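Local atomic coordinates of catalase-3 (Neurospora crassa, PDB entry 6NT0), a protein that breaks down hydrogen peroxide into water and molecular oxygen with a heme cofactor, probably protecting the fungal cell from peroxide damage. Residues R104-H109 / F291-L296. Residues are numbered along the deposited sequence; the frame is centred on the assembly and turned at random.
Sequences RGAGAH and FHRQDL
Strand 105-109 and helix 291-296 run nearly parallel, their axes at 10° and 8.3 Å at closest approach. A106 faces R293, with 5.8 Å from A106 CA to R293 CA. The guanidinium groups of R104 and R293 stack face to face, planes 19° apart and centres 3.6 Å apart, offset so that NH2 of R293 lies over the rim of R104. R293 reaches there because its chain, extended through chi2, bends at chi3 (-61°). Carboxylates probably offset the like charges: R104 pairs with D290 and D151, R293 with E202 of the second subunit. The strand belongs to the antiparallel beta-barrel of the catalase fold, and the helix lies against it; the strand passes close to the heme at G105. A water accepts from G105 N (3.0 Å) and R293 NH2 (3.2 Å), bridging the segments. An alanine in place of R104 would remove the stacking surface and is likely to leave D290 and D151 short of a cationic partner and the R293 guanidinium freer to turn. Beyond the arginines, A106 CB rests on R293 CG at 3.9 Å, and A108 CB meets L296 CD2 more loosely, at 4.4 Å.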
loop_
_atom_site.group_PDB
_atom_site.type_symbol
_atom_site.label_atom_id
_atom_site.label_comp_id
_atom_site.label_asym_id
_atom_site.label_seq_id
_atom_site.Cartn_x
_atom_site.Cartn_y
_atom_site.Cartn_z
ATOM N N ARG A 104 -8.115 19.722 -4.854
ATOM C CA ARG A 104 -9.283 20.415 -4.319
ATOM C C ARG A 104 -10.361 20.511 -5.392
ATOM O O ARG A 104 -10.126 21.092 -6.455
ATOM C CB ARG A 104 -8.899 21.814 -3.833
ATOM C CG ARG A 104 -10.080 22.708 -3.480
ATOM C CD ARG A 104 -10.682 22.297 -2.155
ATOM N NE ARG A 104 -11.816 23.138 -1.781
ATOM C CZ ARG A 104 -12.478 23.028 -0.636
ATOM N NH1 ARG A 104 -12.123 22.110 0.255
ATOM N NH2 ARG A 104 -13.498 23.839 -0.380
ATOM N N GLY A 105 -11.537 19.957 -5.115
ATOM C CA GLY A 105 -12.625 20.059 -6.069
ATOM C C GLY A 105 -13.880 19.384 -5.559
ATOM O O GLY A 105 -13.925 18.855 -4.443
ATOM N N ALA A 106 -14.906 19.404 -6.410
ATOM C CA ALA A 106 -16.208 18.835 -6.087
ATOM C C ALA A 106 -16.907 18.441 -7.379
ATOM O O ALA A 106 -16.605 18.968 -8.456
ATOM C CB ALA A 106 -17.069 19.818 -5.286
ATOM N N GLY A 107 -17.862 17.509 -7.267
ATOM C CA GLY A 107 -18.473 16.921 -8.441
ATOM C C GLY A 107 -19.955 16.637 -8.275
ATOM O O GLY A 107 -20.534 16.841 -7.205
ATOM N N ALA A 108 -20.556 16.150 -9.366
ATOM C CA ALA A 108 -21.978 15.824 -9.403
ATOM C C ALA A 108 -22.277 14.905 -10.584
ATOM O O ALA A 108 -21.562 14.914 -11.590
ATOM C CB ALA A 108 -22.834 17.091 -9.496
ATOM N N HIS A 109 -23.344 14.114 -10.445
ATOM C CA HIS A 109 -23.871 13.284 -11.522
ATOM C C HIS A 109 -24.787 14.097 -12.435
ATOM O O HIS A 109 -25.318 15.142 -12.050
ATOM C CB HIS A 109 -24.670 12.099 -10.967
ATOM C CG HIS A 109 -23.884 11.181 -10.081
ATOM N ND1 HIS A 109 -23.357 9.989 -10.527
ATOM C CD2 HIS A 109 -23.567 11.264 -8.766
ATOM C CE1 HIS A 109 -22.732 9.385 -9.530
ATOM N NE2 HIS A 109 -22.847 10.138 -8.451
ATOM N N PHE A 291 -16.922 28.017 -1.228
ATOM C CA PHE A 291 -17.866 28.834 -1.990
ATOM C C PHE A 291 -18.347 28.123 -3.256
ATOM O O PHE A 291 -19.552 28.011 -3.494
ATOM C CB PHE A 291 -17.214 30.181 -2.320
ATOM C CG PHE A 291 -18.122 31.153 -3.033
ATOM C CD1 PHE A 291 -19.165 31.775 -2.362
ATOM C CD2 PHE A 291 -17.913 31.465 -4.372
ATOM C CE1 PHE A 291 -19.997 32.673 -3.011
ATOM C CE2 PHE A 291 -18.744 32.368 -5.029
ATOM C CZ PHE A 291 -19.786 32.967 -4.348
ATOM N N HIS A 292 -17.421 27.628 -4.083
ATOM C CA HIS A 292 -17.827 26.973 -5.328
ATOM C C HIS A 292 -18.481 25.625 -5.056
ATOM O O HIS A 292 -19.438 25.236 -5.739
ATOM C CB HIS A 292 -16.619 26.788 -6.243
ATOM C CG HIS A 292 -16.088 28.064 -6.813
ATOM N ND1 HIS A 292 -14.797 28.185 -7.289
ATOM C CD2 HIS A 292 -16.670 29.273 -6.989
ATOM C CE1 HIS A 292 -14.609 29.415 -7.731
ATOM N NE2 HIS A 292 -15.731 30.095 -7.561
ATOM N N ARG A 293 -17.942 24.890 -4.083
ATOM C CA ARG A 293 -18.496 23.603 -3.680
ATOM C C ARG A 293 -19.949 23.743 -3.227
ATOM O O ARG A 293 -20.821 22.967 -3.635
ATOM C CB ARG A 293 -17.614 23.035 -2.565
ATOM C CG ARG A 293 -17.974 21.680 -2.036
ATOM C CD ARG A 293 -16.892 21.225 -1.058
ATOM N NE ARG A 293 -15.580 21.104 -1.700
ATOM C CZ ARG A 293 -14.644 20.247 -1.309
ATOM N NH1 ARG A 293 -14.877 19.451 -0.277
ATOM N NH2 ARG A 293 -13.474 20.190 -1.936
ATOM N N GLN A 294 -20.227 24.744 -2.386
ATOM C CA GLN A 294 -21.593 24.965 -1.914
ATOM C C GLN A 294 -22.488 25.489 -3.030
ATOM O O GLN A 294 -23.668 25.121 -3.112
ATOM C CB GLN A 294 -21.589 25.938 -0.732
ATOM C CG GLN A 294 -22.964 26.140 -0.091
ATOM C CD GLN A 294 -23.277 25.074 0.946
ATOM O OE1 GLN A 294 -22.546 24.911 1.924
ATOM N NE2 GLN A 294 -24.369 24.339 0.736
ATOM N N ASP A 295 -21.942 26.353 -3.892
ATOM C CA ASP A 295 -22.704 26.897 -5.013
ATOM C C ASP A 295 -23.302 25.784 -5.868
ATOM O O ASP A 295 -24.495 25.802 -6.185
ATOM C CB ASP A 295 -21.798 27.786 -5.863
ATOM C CG ASP A 295 -22.399 28.114 -7.227
ATOM O OD1 ASP A 295 -22.235 27.312 -8.176
ATOM O OD2 ASP A 295 -23.062 29.166 -7.341
ATOM N N LEU A 296 -22.479 24.808 -6.260
ATOM C CA LEU A 296 -22.956 23.737 -7.131
ATOM C C LEU A 296 -23.962 22.851 -6.410
ATOM O O LEU A 296 -24.995 22.480 -6.984
ATOM C CB LEU A 296 -21.774 22.910 -7.642
ATOM C CG LEU A 296 -22.038 21.668 -8.497
ATOM C CD1 LEU A 296 -22.602 22.042 -9.866
ATOM C CD2 LEU A 296 -20.752 20.870 -8.641
HETATM O O HOH W 1 -11.116 18.232 -2.697
#